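Local atomic coordinates of SmhB (Serratia marcescens, PDB entry 6ZZ5), a protein that is one component of the tripartite alpha-pore-forming toxin Smh and probably acts with its partner proteins to make pores in target-cell membranes. Residues I73-N87 against V321-M335. Numbering follows the deposited sequence.
With EDO (1,2-ethanediol), chain I.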
ATOM      1  N   ILE A  73       1.764   5.688   9.284  1.00 18.71           N
ATOM      2  CA  ILE A  73       2.946   6.501   9.651  1.00 20.40           C
ATOM      3  C   ILE A  73       3.068   6.535  11.174  1.00 22.19           C
ATOM      4  O   ILE A  73       4.201   6.421  11.710  1.00 19.59           O
ATOM      5  CB  ILE A  73       2.871   7.895   9.006  1.00 26.89           C
ATOM      6  CG1 ILE A  73       2.924   7.756   7.470  1.00 30.51           C
ATOM      7  CG2 ILE A  73       3.975   8.786   9.545  1.00 25.56           C
ATOM      8  CD1 ILE A  73       2.554   9.022   6.718  1.00 34.79           C
ATOM      9  N   ARG A  74       1.934   6.693  11.838  1.00 16.14           N
ATOM     10  CA  ARG A  74       1.887   6.702  13.304  1.00 16.56           C
ATOM     11  C   ARG A  74       2.517   5.401  13.826  1.00 21.43           C
ATOM     12  O   ARG A  74       3.267   5.476  14.845  1.00 18.93           O
ATOM     13  CB  ARG A  74       0.443   6.945  13.734  1.00 23.83           C
ATOM     14  CG  ARG A  74       0.189   6.743  15.209  1.00 30.11           C
ATOM     15  CD  ARG A  74       0.945   7.781  15.980  1.00 37.38           C
ATOM     16  NE  ARG A  74       0.528   9.134  15.651  1.00 52.23           N
ATOM     17  CZ  ARG A  74       1.165  10.230  16.065  1.00 69.73           C
ATOM     18  NH1 ARG A  74       0.699  11.428  15.744  1.00 63.56           N
ATOM     19  NH2 ARG A  74       2.265  10.114  16.793  1.00 50.37           N
ATOM     20  N   ASN A  75       2.201   4.258  13.186  1.00 17.89           N
ATOM     21  CA  ASN A  75       2.690   2.948  13.635  1.00 15.29           C
ATOM     22  C   ASN A  75       4.221   3.017  13.599  1.00 16.45           C
ATOM     23  O   ASN A  75       4.880   2.511  14.525  1.00 15.57           O
ATOM     24  CB  ASN A  75       2.201   1.799  12.774  1.00 16.69           C
ATOM     25  CG  ASN A  75       2.808   0.498  13.241  1.00 17.82           C
ATOM     26  OD1 ASN A  75       2.438   0.026  14.305  1.00 19.45           O
ATOM     27  ND2 ASN A  75       3.684  -0.092  12.440  1.00 16.94           N
ATOM     28  N   VAL A  76       4.797   3.595  12.547  1.00 14.61           N
ATOM     29  CA  VAL A  76       6.276   3.650  12.428  1.00 16.18           C
ATOM     30  C   VAL A  76       6.807   4.513  13.583  1.00 15.62           C
ATOM     31  O   VAL A  76       7.872   4.150  14.142  1.00 16.43           O
ATOM     32  CB  VAL A  76       6.727   4.187  11.051  1.00 16.11           C
ATOM     33  CG1 VAL A  76       8.214   4.377  11.026  1.00 21.61           C
ATOM     34  CG2 VAL A  76       6.270   3.300   9.917  1.00 18.59           C
ATOM     35  N   THR A  77       6.200   5.644  13.869  1.00 15.72           N
ATOM     36  CA  THR A  77       6.583   6.511  15.019  1.00 20.52           C
ATOM     37  C   THR A  77       6.495   5.708  16.337  1.00 18.28           C
ATOM     38  O   THR A  77       7.354   5.855  17.233  1.00 17.54           O
ATOM     39  CB  THR A  77       5.679   7.752  15.111  1.00 23.24           C
ATOM     40  OG1 THR A  77       5.822   8.384  13.834  1.00 20.34           O
ATOM     41  CG2 THR A  77       6.064   8.681  16.249  1.00 28.17           C
ATOM     42  N   ASN A  78       5.479   4.879  16.470  1.00 18.95           N
ATOM     43  CA  ASN A  78       5.267   4.067  17.710  1.00 20.39           C
ATOM     44  C   ASN A  78       6.391   3.045  17.835  1.00 20.09           C
ATOM     45  O   ASN A  78       6.852   2.835  18.936  1.00 18.55           O
ATOM     46  CB  ASN A  78       3.908   3.355  17.701  1.00 16.62           C
ATOM     47  CG  ASN A  78       2.754   4.312  17.805  1.00 19.41           C
ATOM     48  OD1 ASN A  78       2.958   5.462  18.179  1.00 17.98           O
ATOM     49  ND2 ASN A  78       1.545   3.848  17.523  1.00 19.32           N
ATOM     50  N   ILE A  79       6.796   2.404  16.731  1.00 18.79           N
ATOM     51  CA  ILE A  79       7.930   1.464  16.751  1.00 17.58           C
ATOM     52  C   ILE A  79       9.149   2.251  17.230  1.00 18.82           C
ATOM     53  O   ILE A  79       9.887   1.763  18.061  1.00 18.34           O
ATOM     54  CB  ILE A  79       8.137   0.823  15.369  1.00 17.71           C
ATOM     55  CG1 ILE A  79       6.901  -0.034  15.011  1.00 19.79           C
ATOM     56  CG2 ILE A  79       9.425   0.032  15.359  1.00 18.89           C
ATOM     57  CD1 ILE A  79       6.983  -0.699  13.689  1.00 22.49           C
ATOM     58  N   GLN A  80       9.403   3.418  16.643  1.00 16.43           N
ATOM     59  CA  GLN A  80      10.575   4.219  17.005  1.00 16.71           C
ATOM     60  C   GLN A  80      10.512   4.471  18.517  1.00 17.25           C
ATOM     61  O   GLN A  80      11.547   4.276  19.190  1.00 19.63           O
ATOM     62  CB  GLN A  80      10.611   5.523  16.234  1.00 18.23           C
ATOM     63  CG  GLN A  80      11.875   6.325  16.454  1.00 19.53           C
ATOM     64  CD  GLN A  80      11.921   7.515  15.541  1.00 21.64           C
ATOM     65  OE1 GLN A  80      11.611   8.579  15.984  1.00 24.32           O
ATOM     66  NE2 GLN A  80      12.233   7.330  14.265  1.00 20.51           N
ATOM     67  N   ASP A  81       9.375   4.924  19.018  1.00 16.96           N
ATOM     68  CA  ASP A  81       9.279   5.354  20.438  0.50 20.12           C
ATOM     69  C   ASP A  81       9.413   4.110  21.322  1.00 19.04           C
ATOM     70  O   ASP A  81      10.072   4.224  22.374  1.00 22.03           O
ATOM     71  CB  ASP A  81       8.013   6.122  20.772  0.50 20.22           C
ATOM     72  CG  ASP A  81       7.938   6.422  22.269  0.50 21.00           C
ATOM     73  OD1 ASP A  81       8.958   6.924  22.872  0.50 22.53           O
ATOM     74  OD2 ASP A  81       6.942   6.001  22.832  0.50 16.59           O
ATOM     75  N   TYR A  82       8.865   2.976  20.909  1.00 17.11           N
ATOM     76  CA  TYR A  82       9.004   1.710  21.678  1.00 15.23           C
ATOM     77  C   TYR A  82      10.497   1.366  21.828  1.00 18.93           C
ATOM     78  O   TYR A  82      10.968   1.153  22.932  1.00 16.50           O
ATOM     79  CB  TYR A  82       8.223   0.508  21.117  1.00 20.44           C
ATOM     80  CG  TYR A  82       8.666  -0.689  21.904  1.00 18.21           C
ATOM     81  CD1 TYR A  82       8.159  -0.927  23.170  1.00 21.99           C
ATOM     82  CD2 TYR A  82       9.751  -1.433  21.487  1.00 20.20           C
ATOM     83  CE1 TYR A  82       8.663  -1.940  23.967  1.00 21.04           C
ATOM     84  CE2 TYR A  82      10.291  -2.433  22.285  1.00 21.36           C
ATOM     85  CZ  TYR A  82       9.768  -2.662  23.550  1.00 22.10           C
ATOM     86  OH  TYR A  82      10.319  -3.619  24.357  1.00 20.63           O
ATOM     87  N   PHE A  83      11.254   1.344  20.733  1.00 16.14           N
ATOM     88  CA  PHE A  83      12.645   0.889  20.731  1.00 17.75           C
ATOM     89  C   PHE A  83      13.527   1.945  21.399  1.00 16.34           C
ATOM     90  O   PHE A  83      14.525   1.546  22.027  1.00 16.07           O
ATOM     91  CB  PHE A  83      13.077   0.407  19.338  1.00 20.25           C
ATOM     92  CG  PHE A  83      12.578  -0.983  19.066  1.00 16.59           C
ATOM     93  CD1 PHE A  83      13.022  -2.061  19.818  1.00 19.58           C
ATOM     94  CD2 PHE A  83      11.557  -1.216  18.143  1.00 19.58           C
ATOM     95  CE1 PHE A  83      12.528  -3.344  19.591  1.00 21.09           C
ATOM     96  CE2 PHE A  83      11.060  -2.497  17.945  1.00 18.34           C
ATOM     97  CZ  PHE A  83      11.540  -3.556  18.664  1.00 20.87           C
ATOM     98  N   GLU A  84      13.202   3.227  21.296  1.00 16.23           N
ATOM     99  CA  GLU A  84      13.927   4.261  22.072  1.00 16.46           C
ATOM    100  C   GLU A  84      13.713   4.007  23.585  1.00 17.93           C
ATOM    101  O   GLU A  84      14.638   4.136  24.368  1.00 16.30           O
ATOM    102  CB  GLU A  84      13.516   5.687  21.663  1.00 16.34           C
ATOM    103  CG  GLU A  84      13.991   6.094  20.288  1.00 21.47           C
ATOM    104  CD  GLU A  84      15.498   6.263  20.138  1.00 24.60           C
ATOM    105  OE1 GLU A  84      16.210   6.105  21.151  1.00 23.50           O
ATOM    106  OE2 GLU A  84      15.944   6.598  18.996  1.00 24.28           O
ATOM    107  N   THR A  85      12.511   3.669  23.989  1.00 17.06           N
ATOM    108  CA  THR A  85      12.202   3.374  25.410  1.00 17.11           C
ATOM    109  C   THR A  85      12.939   2.074  25.801  1.00 18.61           C
ATOM    110  O   THR A  85      13.479   2.021  26.906  1.00 17.83           O
ATOM    111  CB  THR A  85      10.701   3.237  25.599  1.00 19.89           C
ATOM    112  OG1 THR A  85      10.090   4.480  25.228  1.00 21.62           O
ATOM    113  CG2 THR A  85      10.368   2.918  27.032  1.00 19.59           C
ATOM    114  N   GLN A  86      12.991   1.088  24.928  1.00 17.17           N
ATOM    115  CA  GLN A  86      13.705  -0.172  25.223  1.00 17.79           C
ATOM    116  C   GLN A  86      15.188   0.161  25.380  1.00 19.10           C
ATOM    117  O   GLN A  86      15.808  -0.366  26.311  1.00 19.52           O
ATOM    118  CB  GLN A  86      13.415  -1.253  24.206  1.00 16.91           C
ATOM    119  CG  GLN A  86      13.956  -2.612  24.641  1.00 17.84           C
ATOM    120  CD  GLN A  86      13.759  -3.707  23.625  1.00 19.44           C
ATOM    121  OE1 GLN A  86      12.662  -4.258  23.505  1.00 18.68           O
ATOM    122  NE2 GLN A  86      14.818  -4.014  22.893  1.00 17.89           N
ATOM    123  N   ASN A  87      15.747   1.001  24.518  1.00 16.32           N
ATOM    124  CA  ASN A  87      17.183   1.388  24.654  1.00 18.39           C
ATOM    125  C   ASN A  87      17.406   2.187  25.948  1.00 18.11           C
ATOM    126  O   ASN A  87      18.522   2.125  26.529  1.00 19.59           O
ATOM    127  CB  ASN A  87      17.718   2.148  23.441  1.00 18.03           C
ATOM    128  CG  ASN A  87      18.256   1.234  22.357  1.00 18.45           C
ATOM    129  OD1 ASN A  87      18.298  -0.006  22.523  1.00 19.64           O
ATOM    130  ND2 ASN A  87      18.629   1.857  21.230  1.00 13.85           N
ATOM    131  N   VAL A 321      18.473  -3.618  17.629  1.00 20.58           N
ATOM    132  CA  VAL A 321      17.626  -2.416  17.842  1.00 17.97           C
ATOM    133  C   VAL A 321      18.079  -1.308  16.879  1.00 23.07           C
ATOM    134  O   VAL A 321      17.228  -0.589  16.336  1.00 20.06           O
ATOM    135  CB  VAL A 321      17.569  -2.008  19.310  1.00 19.18           C
ATOM    136  CG1 VAL A 321      16.841  -0.715  19.470  1.00 18.38           C
ATOM    137  CG2 VAL A 321      16.932  -3.149  20.108  1.00 22.28           C
ATOM    138  N   THR A 322      19.350  -1.210  16.590  1.00 21.52           N
ATOM    139  CA  THR A 322      19.880  -0.075  15.814  1.00 24.22           C
ATOM    140  C   THR A 322      19.312  -0.144  14.390  1.00 26.30           C
ATOM    141  O   THR A 322      18.950   0.892  13.833  1.00 22.48           O
ATOM    142  CB  THR A 322      21.408  -0.057  15.832  1.00 26.82           C
ATOM    143  OG1 THR A 322      21.759   0.309  17.180  1.00 24.10           O
ATOM    144  CG2 THR A 322      21.921   0.962  14.855  1.00 25.65           C
ATOM    145  N   LYS A 323      19.200  -1.341  13.851  1.00 22.75           N
ATOM    146  CA  LYS A 323      18.679  -1.534  12.480  1.00 23.08           C
ATOM    147  C   LYS A 323      17.201  -1.100  12.441  1.00 23.36           C
ATOM    148  O   LYS A 323      16.790  -0.411  11.517  1.00 20.24           O
ATOM    149  CB  LYS A 323      18.928  -2.987  12.073  1.00 26.92           C
ATOM    150  CG  LYS A 323      18.238  -3.449  10.783  1.00 32.44           C
ATOM    151  CD  LYS A 323      18.500  -4.929  10.498  1.00 42.89           C
ATOM    152  CE  LYS A 323      17.991  -5.796  11.640  1.00 57.87           C
ATOM    153  NZ  LYS A 323      18.095  -7.243  11.350  1.00 73.44           N
ATOM    154  N   VAL A 324      16.407  -1.442  13.441  1.00 19.06           N
ATOM    155  CA  VAL A 324      15.000  -1.048  13.491  1.00 18.71           C
ATOM    156  C   VAL A 324      14.921   0.466  13.638  1.00 21.47           C
ATOM    157  O   VAL A 324      14.099   1.106  12.912  1.00 21.26           O
ATOM    158  CB  VAL A 324      14.212  -1.783  14.576  1.00 24.14           C
ATOM    159  CG1 VAL A 324      12.793  -1.293  14.562  1.00 27.09           C
ATOM    160  CG2 VAL A 324      14.308  -3.284  14.356  1.00 25.53           C
ATOM    161  N   LEU A 325      15.705   1.066  14.521  1.00 18.32           N
ATOM    162  CA  LEU A 325      15.639   2.538  14.695  1.00 17.93           C
ATOM    163  C   LEU A 325      16.034   3.273  13.387  1.00 19.87           C
ATOM    164  O   LEU A 325      15.333   4.235  12.992  1.00 19.92           O
ATOM    165  CB  LEU A 325      16.526   2.966  15.874  1.00 20.73           C
ATOM    166  CG  LEU A 325      15.937   2.650  17.265  1.00 18.64           C
ATOM    167  CD1 LEU A 325      16.932   3.022  18.331  1.00 21.65           C
ATOM    168  CD2 LEU A 325      14.588   3.341  17.524  1.00 19.16           C
ATOM    169  N   ASP A 326      17.122   2.867  12.748  1.00 18.89           N
ATOM    170  CA  ASP A 326      17.545   3.408  11.421  1.00 20.71           C
ATOM    171  C   ASP A 326      16.360   3.303  10.436  1.00 18.23           C
ATOM    172  O   ASP A 326      16.094   4.286   9.713  1.00 19.43           O
ATOM    173  CB  ASP A 326      18.754   2.646  10.881  1.00 22.37           C
ATOM    174  CG  ASP A 326      20.063   2.929  11.586  1.00 27.89           C
ATOM    175  OD1 ASP A 326      20.093   3.841  12.431  1.00 23.82           O
ATOM    176  OD2 ASP A 326      21.076   2.295  11.219  1.00 29.43           O
ATOM    177  N   GLY A 327      15.712   2.150  10.383  1.00 18.17           N
ATOM    178  CA  GLY A 327      14.556   1.897   9.491  1.00 21.47           C
ATOM    179  C   GLY A 327      13.448   2.881   9.753  1.00 23.85           C
ATOM    180  O   GLY A 327      12.902   3.444   8.797  1.00 17.24           O
ATOM    181  N   THR A 328      13.071   3.087  11.025  1.00 19.17           N
ATOM    182  CA  THR A 328      11.967   4.021  11.344  1.00 18.07           C
ATOM    183  C   THR A 328      12.302   5.398  10.769  1.00 17.51           C
ATOM    184  O   THR A 328      11.369   6.064  10.288  1.00 21.85           O
ATOM    185  CB  THR A 328      11.672   4.146  12.852  1.00 18.52           C
ATOM    186  OG1 THR A 328      12.805   4.687  13.559  1.00 18.12           O
ATOM    187  CG2 THR A 328      11.254   2.795  13.426  1.00 15.67           C
ATOM    188  N   LYS A 329      13.544   5.836  10.867  1.00 18.64           N
ATOM    189  CA  LYS A 329      13.960   7.207  10.459  1.00 17.68           C
ATOM    190  C   LYS A 329      13.904   7.292   8.916  1.00 19.16           C
ATOM    191  O   LYS A 329      13.375   8.294   8.370  1.00 21.00           O
ATOM    192  CB  LYS A 329      15.380   7.549  10.933  1.00 22.73           C
ATOM    193  CG  LYS A 329      15.563   7.667  12.457  1.00 31.01           C
ATOM    194  CD  LYS A 329      17.030   7.913  12.870  1.00 35.74           C
ATOM    195  CE  LYS A 329      17.400   7.461  14.275  1.00 37.52           C
ATOM    196  NZ  LYS A 329      16.605   8.221  15.253  1.00 46.09           N
ATOM    197  N   ILE A 330      14.415   6.283   8.252  1.00 18.71           N
ATOM    198  CA  ILE A 330      14.484   6.252   6.752  1.00 18.73           C
ATOM    199  C   ILE A 330      13.053   6.157   6.226  1.00 18.14           C
ATOM    200  O   ILE A 330      12.704   6.929   5.322  1.00 20.80           O
ATOM    201  CB  ILE A 330      15.376   5.131   6.238  1.00 20.50           C
ATOM    202  CG1 ILE A 330      16.801   5.248   6.798  1.00 23.48           C
ATOM    203  CG2 ILE A 330      15.388   5.138   4.703  1.00 21.86           C
ATOM    204  CD1 ILE A 330      17.611   3.978   6.634  1.00 24.67           C
ATOM    205  N   ILE A 331      12.255   5.303   6.824  1.00 20.10           N
ATOM    206  CA  ILE A 331      10.856   5.097   6.382  1.00 22.48           C
ATOM    207  C   ILE A 331      10.091   6.395   6.536  1.00 22.03           C
ATOM    208  O   ILE A 331       9.414   6.822   5.556  1.00 18.71           O
ATOM    209  CB  ILE A 331      10.199   3.899   7.078  1.00 18.08           C
ATOM    210  CG1 ILE A 331      10.856   2.623   6.575  1.00 16.55           C
ATOM    211  CG2 ILE A 331       8.712   3.877   6.854  1.00 17.57           C
ATOM    212  CD1 ILE A 331      10.468   1.425   7.352  1.00 18.30           C
ATOM    213  N   LYS A 332      10.193   7.059   7.684  1.00 21.08           N
ATOM    214  CA  LYS A 332       9.435   8.330   7.823  1.00 23.31           C
ATOM    215  C   LYS A 332       9.832   9.326   6.720  1.00 19.88           C
ATOM    216  O   LYS A 332       8.926  10.006   6.160  1.00 19.46           O
ATOM    217  CB  LYS A 332       9.584   8.845   9.246  1.00 24.93           C
ATOM    218  CG  LYS A 332       8.738   8.037  10.235  1.00 30.69           C
ATOM    219  CD  LYS A 332       9.128   8.290  11.690  1.00 33.24           C
ATOM    220  CE  LYS A 332       8.916   9.726  12.061  1.00 34.59           C
ATOM    221  NZ  LYS A 332       7.746   9.843  12.931  1.00 39.36           N
ATOM    222  N   GLN A 333      11.120   9.463   6.447  1.00 17.85           N
ATOM    223  CA  GLN A 333      11.643  10.393   5.415  1.00 20.56           C
ATOM    224  C   GLN A 333      11.110   9.983   4.036  1.00 19.19           C
ATOM    225  O   GLN A 333      10.660  10.833   3.260  1.00 21.03           O
ATOM    226  CB  GLN A 333      13.176  10.385   5.383  1.00 22.95           C
ATOM    227  CG  GLN A 333      13.852  11.108   6.541  1.00 35.82           C
ATOM    228  CD  GLN A 333      15.353  11.074   6.341  1.00 36.52           C
ATOM    229  OE1 GLN A 333      15.946  10.014   6.148  1.00 51.64           O
ATOM    230  NE2 GLN A 333      15.960  12.239   6.291  1.00 41.47           N
ATOM    231  N   GLN A 334      11.181   8.708   3.709  1.00 19.63           N
ATOM    232  CA  GLN A 334      10.670   8.212   2.394  1.00 21.94           C
ATOM    233  C   GLN A 334       9.176   8.478   2.240  1.00 19.79           C
ATOM    234  O   GLN A 334       8.767   8.854   1.171  1.00 22.12           O
ATOM    235  CB  GLN A 334      10.877   6.717   2.241  1.00 22.15           C
ATOM    236  CG  GLN A 334      12.332   6.396   2.097  1.00 29.26           C
ATOM    237  CD  GLN A 334      12.894   6.380   0.700  1.00 28.02           C
ATOM    238  OE1 GLN A 334      12.247   6.734  -0.299  1.00 31.01           O
ATOM    239  NE2 GLN A 334      14.168   6.007   0.673  1.00 28.06           N
ATOM    240  N   MET A 335       8.389   8.240   3.287  1.00 20.41           N
ATOM    241  CA  MET A 335       6.919   8.385   3.233  1.00 20.05           C
ATOM    242  C   MET A 335       6.557   9.856   3.102  1.00 25.32           C
ATOM    243  O   MET A 335       5.583  10.146   2.406  1.00 22.00           O
ATOM    244  CB  MET A 335       6.256   7.710   4.437  1.00 20.64           C
ATOM    245  CG  MET A 335       6.478   6.207   4.353  1.00 24.29           C
ATOM    246  SD  MET A 335       5.576   5.264   5.580  1.00 28.98           S
ATOM    247  CE  MET A 335       3.990   5.239   4.730  1.00 28.05           C
TER
HETATM  248  C1  EDO I 407      13.474  -7.780  24.809  1.00 41.36           C
HETATM  249  O1  EDO I 407      13.959  -8.905  24.096  1.00 53.87           O
HETATM  250  C2  EDO I 407      12.199  -7.289  24.250  1.00 42.26           C
HETATM  251  O2  EDO I 407      12.345  -6.857  22.910  1.00 43.02           O
HETATM  252  O   HOH W   1      20.360   0.129  19.419  1.00 30.42           O
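Ile-79 and Phe-83 pack against Val-324 on the inward side of segments 73-87 and 321-335, which lie on helices 44-92 and 321-336 and run roughly antiparallel (150°), their axes 9.2 Å apart at closest. One methyl, Val-324 CG1, serves both neighbours, lying 3.7 Å from Ile-79 CG2 and 3.8 Å from Phe-83 CD2. Here packing is tight: Tyr-82 CD2 sits over the centre of one face of the Phe-83 ring, and helices 252-300 and 4-30 close over this side, through Trp-285 on Ile-79 and Met-12 on Thr-328.

Between this side and the rim, Leu-325 is a knob among Gln-80, Phe-83, Glu-84 and Asn-87, with CD2 against Phe-83 CB and CD1 near Glu-84 and Asn-87. Gln-80 marks the transition to polar chemistry. Its chain runs extended from a CG anti to the backbone N (chi1 -174°), carrying the amide across the interface as a second knob; NE2 gives Thr-328 OG1 a 2.8 Å hydrogen bond, nearly straight and in the amide plane. Thr-328 OG1 in turn donates to Leu-325 O (2.6 Å), so it is gripped as acceptor and donor at once.

Further out, Lys-332 NZ donates a 2.6 Å hydrogen bond to Thr-77 OG1, its chain bending at chi3 and chi4. The exposed pair is looser: Glu-84 OE2 and Lys-329 NZ stay 4.1 Å apart, too far for a salt bridge. The chemistry is consistent with apolar contact holding the faces together in this HBL-family helical bundle, the directional Gln-80 to Thr-328 bond probably favouring one register.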